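Local coordinates for extracellular ligand-binding receptor (Desulfitobacterium hafniense, PDB 4Q6B), which binds leucine and is probably the extracellular substrate-binding component of an ABC transporter for amino acids, at residues Met145-Thr150 with Ala161-Ala166; Ile173-Asn178 with Glu187-Lys192; Asp199-Ala204 with Thr212-Asp217. One frame throughout, in Å; residues are numbered along the deposited sequence.

Interaction 1: residues Met145-Thr150 with Ala161-Ala166; sequences MVIYYT and AFEDYA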
loop_
_atom_site.group_PDB
_atom_site.type_symbol
_atom_site.label_atom_id
_atom_site.label_comp_id
_atom_site.label_asym_id
_atom_site.label_seq_id
_atom_site.Cartn_x
_atom_site.Cartn_y
_atom_site.Cartn_z
HETATM N N MSE A 145 -19.703 -7.438 14.335
HETATM C CA MSE A 145 -19.476 -6.629 13.139
HETATM C C MSE A 145 -19.957 -7.362 11.878
HETATM O O MSE A 145 -20.156 -8.597 11.865
HETATM C CB MSE A 145 -17.986 -6.252 13.013
HETATM C CG MSE A 145 -17.539 -5.237 14.092
HETATM SE SE MSE A 145 -15.737 -4.706 13.786
HETATM C CE MSE A 145 -15.998 -3.704 12.105
ATOM N N VAL A 146 -20.132 -6.594 10.803
ATOM C CA VAL A 146 -20.518 -7.140 9.486
ATOM C C VAL A 146 -19.370 -6.928 8.502
ATOM O O VAL A 146 -18.673 -5.933 8.589
ATOM C CB VAL A 146 -21.801 -6.445 8.940
ATOM C CG1 VAL A 146 -22.063 -6.767 7.453
ATOM C CG2 VAL A 146 -23.048 -6.884 9.744
ATOM N N ILE A 147 -19.156 -7.850 7.565
ATOM C CA ILE A 147 -18.098 -7.662 6.565
ATOM C C ILE A 147 -18.756 -7.609 5.189
ATOM O O ILE A 147 -19.470 -8.542 4.798
ATOM C CB ILE A 147 -17.051 -8.806 6.584
ATOM C CG1 ILE A 147 -16.259 -8.813 7.904
ATOM C CG2 ILE A 147 -16.029 -8.662 5.415
ATOM C CD1 ILE A 147 -15.339 -10.040 7.997
ATOM N N TYR A 148 -18.533 -6.516 4.449
ATOM C CA TYR A 148 -18.973 -6.412 3.040
ATOM C C TYR A 148 -17.734 -6.693 2.228
ATOM O O TYR A 148 -16.729 -6.010 2.400
ATOM C CB TYR A 148 -19.459 -4.981 2.744
ATOM C CG TYR A 148 -19.892 -4.723 1.315
ATOM C CD1 TYR A 148 -20.690 -5.639 0.616
ATOM C CD2 TYR A 148 -19.572 -3.526 0.689
ATOM C CE1 TYR A 148 -21.133 -5.379 -0.722
ATOM C CE2 TYR A 148 -20.000 -3.247 -0.600
ATOM C CZ TYR A 148 -20.790 -4.167 -1.304
ATOM O OH TYR A 148 -21.196 -3.913 -2.594
ATOM N N TYR A 149 -17.757 -7.695 1.360
ATOM C CA TYR A 149 -16.503 -8.061 0.700
ATOM C C TYR A 149 -16.674 -8.308 -0.801
ATOM O O TYR A 149 -17.786 -8.538 -1.253
ATOM C CB TYR A 149 -15.875 -9.297 1.374
ATOM C CG TYR A 149 -16.648 -10.554 1.137
ATOM C CD1 TYR A 149 -16.251 -11.475 0.157
ATOM C CD2 TYR A 149 -17.782 -10.831 1.884
ATOM C CE1 TYR A 149 -16.993 -12.601 -0.095
ATOM C CE2 TYR A 149 -18.519 -11.963 1.646
ATOM C CZ TYR A 149 -18.117 -12.843 0.681
ATOM O OH TYR A 149 -18.857 -13.980 0.452
ATOM N N THR A 150 -15.582 -8.238 -1.575
ATOM C CA THR A 150 -15.617 -8.631 -2.973
ATOM C C THR A 150 -15.354 -10.128 -3.071
ATOM O O THR A 150 -14.377 -10.637 -2.511
ATOM C CB THR A 150 -14.569 -7.877 -3.802
ATOM O OG1 THR A 150 -14.876 -6.472 -3.765
ATOM C CG2 THR A 150 -14.567 -8.357 -5.249
ATOM N N ALA A 161 -8.702 -12.701 6.568
ATOM C CA ALA A 161 -7.728 -12.102 7.516
ATOM C C ALA A 161 -8.396 -11.274 8.621
ATOM O O ALA A 161 -8.117 -11.445 9.827
ATOM C CB ALA A 161 -6.679 -11.257 6.779
ATOM N N PHE A 162 -9.278 -10.362 8.235
ATOM C CA PHE A 162 -9.952 -9.558 9.239
ATOM C C PHE A 162 -10.814 -10.412 10.186
ATOM O O PHE A 162 -10.783 -10.221 11.419
ATOM C CB PHE A 162 -10.773 -8.411 8.639
ATOM C CG PHE A 162 -11.403 -7.546 9.695
ATOM C CD1 PHE A 162 -10.657 -6.594 10.373
ATOM C CD2 PHE A 162 -12.732 -7.742 10.072
ATOM C CE1 PHE A 162 -11.234 -5.827 11.379
ATOM C CE2 PHE A 162 -13.335 -6.996 11.093
ATOM C CZ PHE A 162 -12.576 -6.024 11.746
ATOM N N GLU A 163 -11.574 -11.345 9.627
ATOM C CA GLU A 163 -12.416 -12.209 10.469
ATOM C C GLU A 163 -11.570 -12.985 11.500
ATOM O O GLU A 163 -11.922 -13.092 12.672
ATOM C CB GLU A 163 -13.241 -13.174 9.576
ATOM C CG GLU A 163 -13.991 -14.228 10.386
ATOM C CD GLU A 163 -15.335 -14.635 9.771
ATOM O OE1 GLU A 163 -15.539 -14.432 8.550
ATOM O OE2 GLU A 163 -16.193 -15.152 10.528
ATOM N N ASP A 164 -10.432 -13.521 11.061
ATOM C CA ASP A 164 -9.565 -14.304 11.944
ATOM C C ASP A 164 -8.957 -13.434 13.040
ATOM O O ASP A 164 -8.979 -13.788 14.219
ATOM C CB ASP A 164 -8.470 -15.000 11.148
ATOM C CG ASP A 164 -9.029 -16.079 10.220
ATOM O OD1 ASP A 164 -8.295 -16.541 9.328
ATOM O OD2 ASP A 164 -10.224 -16.442 10.363
ATOM N N TYR A 165 -8.450 -12.262 12.677
ATOM C CA TYR A 165 -7.909 -11.408 13.744
ATOM C C TYR A 165 -9.003 -10.844 14.653
ATOM O O TYR A 165 -8.808 -10.721 15.877
ATOM C CB TYR A 165 -7.062 -10.290 13.158
ATOM C CG TYR A 165 -5.754 -10.784 12.658
ATOM C CD1 TYR A 165 -4.820 -11.358 13.528
ATOM C CD2 TYR A 165 -5.413 -10.668 11.318
ATOM C CE1 TYR A 165 -3.595 -11.804 13.052
ATOM C CE2 TYR A 165 -4.198 -11.109 10.838
ATOM C CZ TYR A 165 -3.295 -11.678 11.699
ATOM O OH TYR A 165 -2.074 -12.132 11.237
ATOM N N ALA A 166 -10.155 -10.496 14.074
ATOM C CA ALA A 166 -11.265 -9.961 14.878
ATOM C C ALA A 166 -11.713 -11.026 15.876
ATOM O O ALA A 166 -11.915 -10.727 17.039
ATOM C CB ALA A 166 -12.433 -9.534 13.971
#

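Interaction 2: residues Ile173-Asn178 with Glu187-Lys192; sequences IVDRFN and ERLYDK. With CA (calcium ion), chain E.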
loop_
_atom_site.group_PDB
_atom_site.type_symbol
_atom_site.label_atom_id
_atom_site.label_comp_id
_atom_site.label_asym_id
_atom_site.label_seq_id
_atom_site.Cartn_x
_atom_site.Cartn_y
_atom_site.Cartn_z
ATOM N N ILE A 173 -18.231 -11.969 13.906
ATOM C CA ILE A 173 -18.731 -11.517 12.626
ATOM C C ILE A 173 -20.148 -12.055 12.496
ATOM O O ILE A 173 -20.345 -13.259 12.322
ATOM C CB ILE A 173 -17.853 -12.004 11.457
ATOM C CG1 ILE A 173 -16.404 -11.481 11.615
ATOM C CG2 ILE A 173 -18.450 -11.562 10.107
ATOM C CD1 ILE A 173 -16.304 -9.912 11.731
ATOM N N VAL A 174 -21.143 -11.176 12.600
ATOM C CA VAL A 174 -22.526 -11.629 12.620
ATOM C C VAL A 174 -23.111 -11.796 11.209
ATOM O O VAL A 174 -24.112 -12.471 11.034
ATOM C CB VAL A 174 -23.429 -10.700 13.473
ATOM C CG1 VAL A 174 -22.925 -10.656 14.922
ATOM C CG2 VAL A 174 -23.510 -9.295 12.850
ATOM N N ASP A 175 -22.483 -11.186 10.201
ATOM C CA ASP A 175 -22.925 -11.439 8.825
ATOM C C ASP A 175 -21.803 -11.047 7.885
ATOM O O ASP A 175 -21.059 -10.134 8.165
ATOM C CB ASP A 175 -24.192 -10.637 8.491
ATOM C CG ASP A 175 -24.845 -11.052 7.162
ATOM O OD1 ASP A 175 -24.679 -12.225 6.699
ATOM O OD2 ASP A 175 -25.583 -10.193 6.592
ATOM N N ARG A 176 -21.669 -11.758 6.779
ATOM C CA ARG A 176 -20.789 -11.307 5.708
ATOM C C ARG A 176 -21.630 -11.352 4.438
ATOM O O ARG A 176 -22.578 -12.184 4.306
ATOM C CB ARG A 176 -19.520 -12.191 5.596
ATOM C CG ARG A 176 -19.775 -13.537 4.971
ATOM C CD ARG A 176 -18.482 -14.132 4.426
ATOM N NE ARG A 176 -17.404 -14.108 5.409
ATOM C CZ ARG A 176 -16.121 -14.320 5.108
ATOM N NH1 ARG A 176 -15.190 -14.286 6.061
ATOM N NH2 ARG A 176 -15.766 -14.556 3.853
ATOM N N PHE A 177 -21.395 -10.406 3.531
ATOM C CA PHE A 177 -22.189 -10.320 2.288
ATOM C C PHE A 177 -21.364 -9.683 1.177
ATOM O O PHE A 177 -20.382 -8.972 1.452
ATOM C CB PHE A 177 -23.522 -9.573 2.496
ATOM C CG PHE A 177 -23.380 -8.055 2.663
ATOM C CD1 PHE A 177 -22.712 -7.499 3.762
ATOM C CD2 PHE A 177 -23.918 -7.175 1.710
ATOM C CE1 PHE A 177 -22.612 -6.093 3.925
ATOM C CE2 PHE A 177 -23.816 -5.770 1.875
ATOM C CZ PHE A 177 -23.143 -5.235 2.970
ATOM N N ASN A 178 -21.730 -9.961 -0.076
ATOM C CA ASN A 178 -20.947 -9.446 -1.202
ATOM C C ASN A 178 -21.757 -8.767 -2.301
ATOM O O ASN A 178 -21.203 -8.295 -3.321
ATOM C CB ASN A 178 -20.101 -10.553 -1.781
ATOM C CG ASN A 178 -20.939 -11.692 -2.351
ATOM O OD1 ASN A 178 -21.023 -12.764 -1.760
ATOM N ND2 ASN A 178 -21.545 -11.466 -3.498
ATOM N N GLU A 187 -31.792 -1.819 3.122
ATOM C CA GLU A 187 -32.660 -1.592 4.285
ATOM C C GLU A 187 -32.997 -2.889 5.010
ATOM O O GLU A 187 -32.979 -2.938 6.246
ATOM C CB GLU A 187 -33.962 -0.869 3.907
ATOM C CG GLU A 187 -33.763 0.608 3.674
ATOM C CD GLU A 187 -35.017 1.337 3.227
ATOM O OE1 GLU A 187 -36.007 0.688 2.850
ATOM O OE2 GLU A 187 -35.005 2.583 3.255
ATOM N N ARG A 188 -33.303 -3.931 4.241
ATOM C CA ARG A 188 -33.699 -5.215 4.795
ATOM C C ARG A 188 -32.481 -5.850 5.488
ATOM O O ARG A 188 -32.606 -6.380 6.609
ATOM C CB ARG A 188 -34.196 -6.116 3.651
ATOM C CG ARG A 188 -34.834 -7.435 4.086
ATOM C CD ARG A 188 -33.800 -8.525 4.280
ATOM N NE ARG A 188 -32.906 -8.660 3.130
ATOM C CZ ARG A 188 -31.876 -9.504 3.101
ATOM N NH1 ARG A 188 -31.617 -10.247 4.167
ATOM N NH2 ARG A 188 -31.087 -9.593 2.027
ATOM N N LEU A 189 -31.308 -5.799 4.846
ATOM C CA LEU A 189 -30.074 -6.225 5.514
ATOM C C LEU A 189 -29.831 -5.462 6.824
ATOM O O LEU A 189 -29.524 -6.067 7.847
ATOM C CB LEU A 189 -28.843 -6.075 4.606
ATOM C CG LEU A 189 -28.761 -7.098 3.480
ATOM C CD1 LEU A 189 -27.874 -6.540 2.353
ATOM C CD2 LEU A 189 -28.194 -8.396 4.054
ATOM N N TYR A 190 -29.995 -4.139 6.798
ATOM C CA TYR A 190 -29.743 -3.313 7.995
ATOM C C TYR A 190 -30.715 -3.699 9.124
ATOM O O TYR A 190 -30.320 -3.737 10.313
ATOM C CB TYR A 190 -29.901 -1.835 7.628
ATOM C CG TYR A 190 -29.591 -0.824 8.709
ATOM C CD1 TYR A 190 -28.622 -1.066 9.676
ATOM C CD2 TYR A 190 -30.270 0.392 8.744
ATOM C CE1 TYR A 190 -28.317 -0.099 10.645
ATOM C CE2 TYR A 190 -29.982 1.359 9.732
ATOM C CZ TYR A 190 -29.011 1.094 10.657
ATOM O OH TYR A 190 -28.743 2.046 11.612
ATOM N N ASP A 191 -31.959 -4.004 8.769
ATOM C CA ASP A 191 -32.886 -4.541 9.765
ATOM C C ASP A 191 -32.410 -5.853 10.418
ATOM O O ASP A 191 -32.497 -6.034 11.665
ATOM C CB ASP A 191 -34.282 -4.682 9.181
ATOM C CG ASP A 191 -35.025 -3.355 9.114
ATOM O OD1 ASP A 191 -34.672 -2.429 9.870
ATOM O OD2 ASP A 191 -35.988 -3.251 8.317
ATOM N N LYS A 192 -31.851 -6.742 9.601
ATOM C CA LYS A 192 -31.328 -7.996 10.111
ATOM C C LYS A 192 -30.106 -7.734 10.973
ATOM O O LYS A 192 -29.988 -8.285 12.071
ATOM C CB LYS A 192 -30.977 -8.934 8.962
ATOM C CG LYS A 192 -30.331 -10.214 9.431
ATOM C CD LYS A 192 -30.098 -11.164 8.282
ATOM C CE LYS A 192 -28.986 -10.672 7.380
ATOM N NZ LYS A 192 -28.236 -11.845 6.825
HETATM CA CA CA E . -24.537 -13.426 4.586
HETATM O O HOH W 1 -26.060 -11.670 4.116
HETATM O O HOH W 2 -23.083 -14.465 6.231
HETATM O O HOH W 3 -25.008 -13.673 1.850
HETATM O O HOH W 4 -23.494 -15.032 3.394
HETATM O O HOH W 5 -26.130 -14.506 5.547
#

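Interaction 3: residues Asp199-Ala204 with Thr212-Asp217; sequences DGIFIA and TEFLVD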
loop_
_atom_site.group_PDB
_atom_site.type_symbol
_atom_site.label_atom_id
_atom_site.label_comp_id
_atom_site.label_asym_id
_atom_site.label_seq_id
_atom_site.Cartn_x
_atom_site.Cartn_y
_atom_site.Cartn_z
ATOM N N ASP A 199 -22.463 -3.475 15.425
ATOM C CA ASP A 199 -21.885 -2.204 15.884
ATOM C C ASP A 199 -20.838 -1.619 14.953
ATOM O O ASP A 199 -20.228 -0.595 15.261
ATOM C CB ASP A 199 -21.341 -2.318 17.325
ATOM C CG ASP A 199 -20.278 -3.385 17.481
ATOM O OD1 ASP A 199 -20.278 -4.067 18.547
ATOM O OD2 ASP A 199 -19.409 -3.541 16.589
ATOM N N GLY A 200 -20.610 -2.258 13.812
ATOM C CA GLY A 200 -19.653 -1.726 12.855
ATOM C C GLY A 200 -19.630 -2.569 11.611
ATOM O O GLY A 200 -20.001 -3.753 11.647
ATOM N N ILE A 201 -19.164 -1.973 10.517
ATOM C CA ILE A 201 -18.983 -2.675 9.241
ATOM C C ILE A 201 -17.556 -2.531 8.740
ATOM O O ILE A 201 -17.030 -1.394 8.644
ATOM C CB ILE A 201 -19.942 -2.132 8.162
ATOM C CG1 ILE A 201 -21.368 -2.333 8.606
ATOM C CG2 ILE A 201 -19.744 -2.882 6.841
ATOM C CD1 ILE A 201 -22.427 -1.524 7.790
ATOM N N PHE A 202 -16.939 -3.668 8.414
ATOM C CA PHE A 202 -15.655 -3.665 7.732
ATOM C C PHE A 202 -15.891 -3.897 6.235
ATOM O O PHE A 202 -16.496 -4.882 5.825
ATOM C CB PHE A 202 -14.770 -4.763 8.272
ATOM C CG PHE A 202 -13.427 -4.797 7.629
ATOM C CD1 PHE A 202 -12.565 -3.739 7.741
ATOM C CD2 PHE A 202 -13.073 -5.874 6.830
ATOM C CE1 PHE A 202 -11.325 -3.753 7.101
ATOM C CE2 PHE A 202 -11.824 -5.910 6.192
ATOM C CZ PHE A 202 -10.955 -4.841 6.325
ATOM N N ILE A 203 -15.405 -2.963 5.434
ATOM C CA ILE A 203 -15.552 -3.025 4.000
ATOM C C ILE A 203 -14.254 -3.557 3.390
ATOM O O ILE A 203 -13.249 -2.875 3.359
ATOM C CB ILE A 203 -15.840 -1.624 3.451
ATOM C CG1 ILE A 203 -17.071 -1.030 4.146
ATOM C CG2 ILE A 203 -16.015 -1.653 1.944
ATOM C CD1 ILE A 203 -17.225 0.467 3.983
ATOM N N ALA A 204 -14.329 -4.768 2.864
ATOM C CA ALA A 204 -13.195 -5.458 2.278
ATOM C C ALA A 204 -13.360 -5.400 0.770
ATOM O O ALA A 204 -13.184 -6.371 0.064
ATOM C CB ALA A 204 -13.117 -6.884 2.762
ATOM N N THR A 212 -17.062 2.826 -2.762
ATOM C CA THR A 212 -17.602 4.166 -2.558
ATOM C C THR A 212 -19.120 4.178 -2.737
ATOM O O THR A 212 -19.843 4.868 -1.987
ATOM C CB THR A 212 -16.953 5.171 -3.513
ATOM O OG1 THR A 212 -17.031 4.674 -4.851
ATOM C CG2 THR A 212 -15.503 5.356 -3.154
ATOM N N GLU A 213 -19.606 3.414 -3.720
ATOM C CA GLU A 213 -21.039 3.232 -3.912
ATOM C C GLU A 213 -21.726 2.746 -2.642
ATOM O O GLU A 213 -22.817 3.224 -2.318
ATOM C CB GLU A 213 -21.351 2.240 -5.035
ATOM C CG GLU A 213 -21.134 2.766 -6.439
ATOM C CD GLU A 213 -19.705 2.493 -6.901
ATOM O OE1 GLU A 213 -18.883 2.067 -6.047
ATOM O OE2 GLU A 213 -19.407 2.695 -8.105
ATOM N N PHE A 214 -21.117 1.783 -1.947
ATOM C CA PHE A 214 -21.712 1.284 -0.711
ATOM C C PHE A 214 -21.761 2.384 0.354
ATOM O O PHE A 214 -22.750 2.540 1.064
ATOM C CB PHE A 214 -20.924 0.096 -0.158
ATOM C CG PHE A 214 -21.390 -0.343 1.204
ATOM C CD1 PHE A 214 -22.632 -0.959 1.356
ATOM C CD2 PHE A 214 -20.605 -0.131 2.332
ATOM C CE1 PHE A 214 -23.085 -1.353 2.610
ATOM C CE2 PHE A 214 -21.052 -0.527 3.597
ATOM C CZ PHE A 214 -22.308 -1.136 3.734
ATOM N N LEU A 215 -20.689 3.155 0.455
ATOM C CA LEU A 215 -20.606 4.231 1.440
ATOM C C LEU A 215 -21.774 5.201 1.255
ATOM O O LEU A 215 -22.522 5.529 2.201
ATOM C CB LEU A 215 -19.265 4.934 1.243
ATOM C CG LEU A 215 -18.826 6.110 2.091
ATOM C CD1 LEU A 215 -18.834 5.700 3.522
ATOM C CD2 LEU A 215 -17.409 6.479 1.676
ATOM N N VAL A 216 -21.970 5.618 0.012
ATOM C CA VAL A 216 -23.050 6.521 -0.332
ATOM C C VAL A 216 -24.407 5.870 -0.064
ATOM O O VAL A 216 -25.322 6.509 0.496
ATOM C CB VAL A 216 -22.932 6.940 -1.807
ATOM C CG1 VAL A 216 -24.169 7.649 -2.272
ATOM C CG2 VAL A 216 -21.697 7.838 -1.965
ATOM N N ASP A 217 -24.549 4.603 -0.463
ATOM C CA ASP A 217 -25.829 3.927 -0.261
ATOM C C ASP A 217 -26.131 3.750 1.246
ATOM O O ASP A 217 -27.294 3.893 1.655
ATOM C CB ASP A 217 -25.869 2.556 -0.939
ATOM C CG ASP A 217 -25.978 2.642 -2.442
ATOM O OD1 ASP A 217 -26.336 3.709 -2.974
ATOM O OD2 ASP A 217 -25.707 1.621 -3.099
#

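Interaction 1: residues Met145-Thr150 with Ala161-Ala166
Met-145 and Ile-147 of strand 144-149 meet Phe-162 of helix 153-168 in a buried, apolar contact between a strand of the second domain's sheet and the helix that follows it. The two short segments run almost antiparallel, at 165°, with their axes 10.4 Å apart, a spacing that a phenyl group and long aliphatic chains can bridge. Two residues apart on an extended strand, Met-145 and Ile-147 both direct their CB atoms at the helix, while Val-146 faces the other way.

The phenyl ring receives both of them at its edge rather than over a face. Met-145, a selenomethionine in this crystal, reaches CZ with its selenium, SE to CZ being 4.0 Å. Seen from the centroid of the Phe-162 ring, SE of Met-145 lies 85° off the ring normal, so this is a Met-aromatic contact in the plane of the ring. A bend at the last torsion of Met-145 (chi3 68°) also brings CE close to CZ. Ile-147 meets the ring nearer the root of the side chain, its CD1 4.0 Å from CD2 of Phe-162. The same methyl lies 4.1 Å from CB of Glu-163 and thus spans two consecutive helix residues. CB of Ala-166, a turn further along the helix, sits over the margin of one face of the ring, where a small residue suits the closeness of the phenyl group.

Around this centre, Phe-202 of the adjoining strand stacks with Phe-162, and Leu-137 of helix 126-139 touches both Met-145 and Phe-162. Glu-163 gives only its aliphatic root to the contact; its carboxylate forms a salt bridge with Arg-176. Such strand-to-helix packing is characteristic of a beta-alpha-beta crossover, here strand 144-149, helix 153-168 and strand 172-177 of a type I periplasmic binding protein fold.

Interaction 2: residues Ile173-Asn178 with Glu187-Lys192
The strand bearing Asp-175 and Phe-177 runs nearly antiparallel (163°) to the helical segment bearing Leu-189 and Lys-192, with axes 10.7 Å apart. The contact is the strand-to-helix half of a crossover in the alpha/beta fold, on the edge strand of the sheet and beside a calcium ion.

Leucine suits the buried end: CD1 of Leu-189 approaches CD2 of Phe-177 at 4.1 Å, obliquely to the ring. At the other end, Lys-192 leaves the helix extended and then bends near its end (chi3 71°), and the side chains of Lys-192 and Asp-175 cross at about a right angle. Its NZ makes a salt bridge to OD2 of Asp-175, whose hydrogen bond is weak at 3.1 Å. Trp-193 NE1 supplies OD2 with a further hydrogen bond. With a methionine in place of Lys-192, OD2 would probably lose its ammonium partner and rely on the Trp-193 NE1 and water bonds.

Asp-175 divides its oxygens, a job suited to a short carboxylate. OD1 binds calcium at 2.4 Å, and the backbone O of Arg-176 joins it at 2.3 Å. Five waters complete the shell, and one of them, 2.4 Å from the calcium ion, donates a hydrogen bond to Asp-175 OD2.

Interaction 3: residues Asp199-Ala204 with Thr212-Asp217
Ile-203 and Ile-201 both address the edge of the Phe-214 ring, each near the ring plane, so that one side of the phenyl group slots against two isoleucines from a single strand. Ile-203 lies closer. Its CD1 comes within 3.8 Å of CD2 and 4.0 Å of CE2 of Phe-214, while its CG1 runs past the same two ring atoms, so the isoleucine's longer branch rather than one methyl borders the ring. Ile-201 meets the far end, its CD1 4.1 Å from CZ of Phe-214. Both isoleucines slant across the ring's direction.

The torsions explain the reach. In Phe-214, CG stands opposite the backbone N (chi1 173°), which extends the ring from helix 207-221 toward the sheet. In Ile-203, CG1 lies opposite the carbonyl carbon (chi1 -56°) and carries CD1 to the helix. The beta-branched isoleucine is at home in an extended strand, and its CD1 gives it the length to cover the gap. Phe-202, between the two, turns to the other face of the sheet.

Tyr-148 meets the same ring with planes inclined by about 40°, and Leu-186 and Tyr-180 also touch it. Ile-203 further packs on Trp-233, which follows the leucine-pocket residues Asn-231 and Ser-232, although the side chain of Ile-203 is about 13 Å from the bound leucine.

This is the strand-to-helix packing of a beta-alpha-beta unit, strand 200-204, helix 207-221 and strand 227-229. Only carbon atoms meet across it, so its cohesion must come from dispersion and the exclusion of water, with side-chain shapes setting the direction of packing.

Each contact closes a short strand-turn-helix loop, and the three follow one another in series, neither nesting nor crossing. Interaction 1 comes first, with strand 144-149; the chain then enters strand 172-177, its neighbour in the sheet, for interaction 2, and helix 183-195 leads to strand 200-204, on the other flank of strand 144-149, for interaction 3. Helix 153-168 covers one face of the sheet, while helices 183-195 and 207-221 cover the other. The layers are joined further where Arg-176 pairs with Glu-163, linking interactions 1 and 2, and where Phe-177 touches Phe-214, linking interactions 2 and 3. Together they build one end of the second domain's sheet.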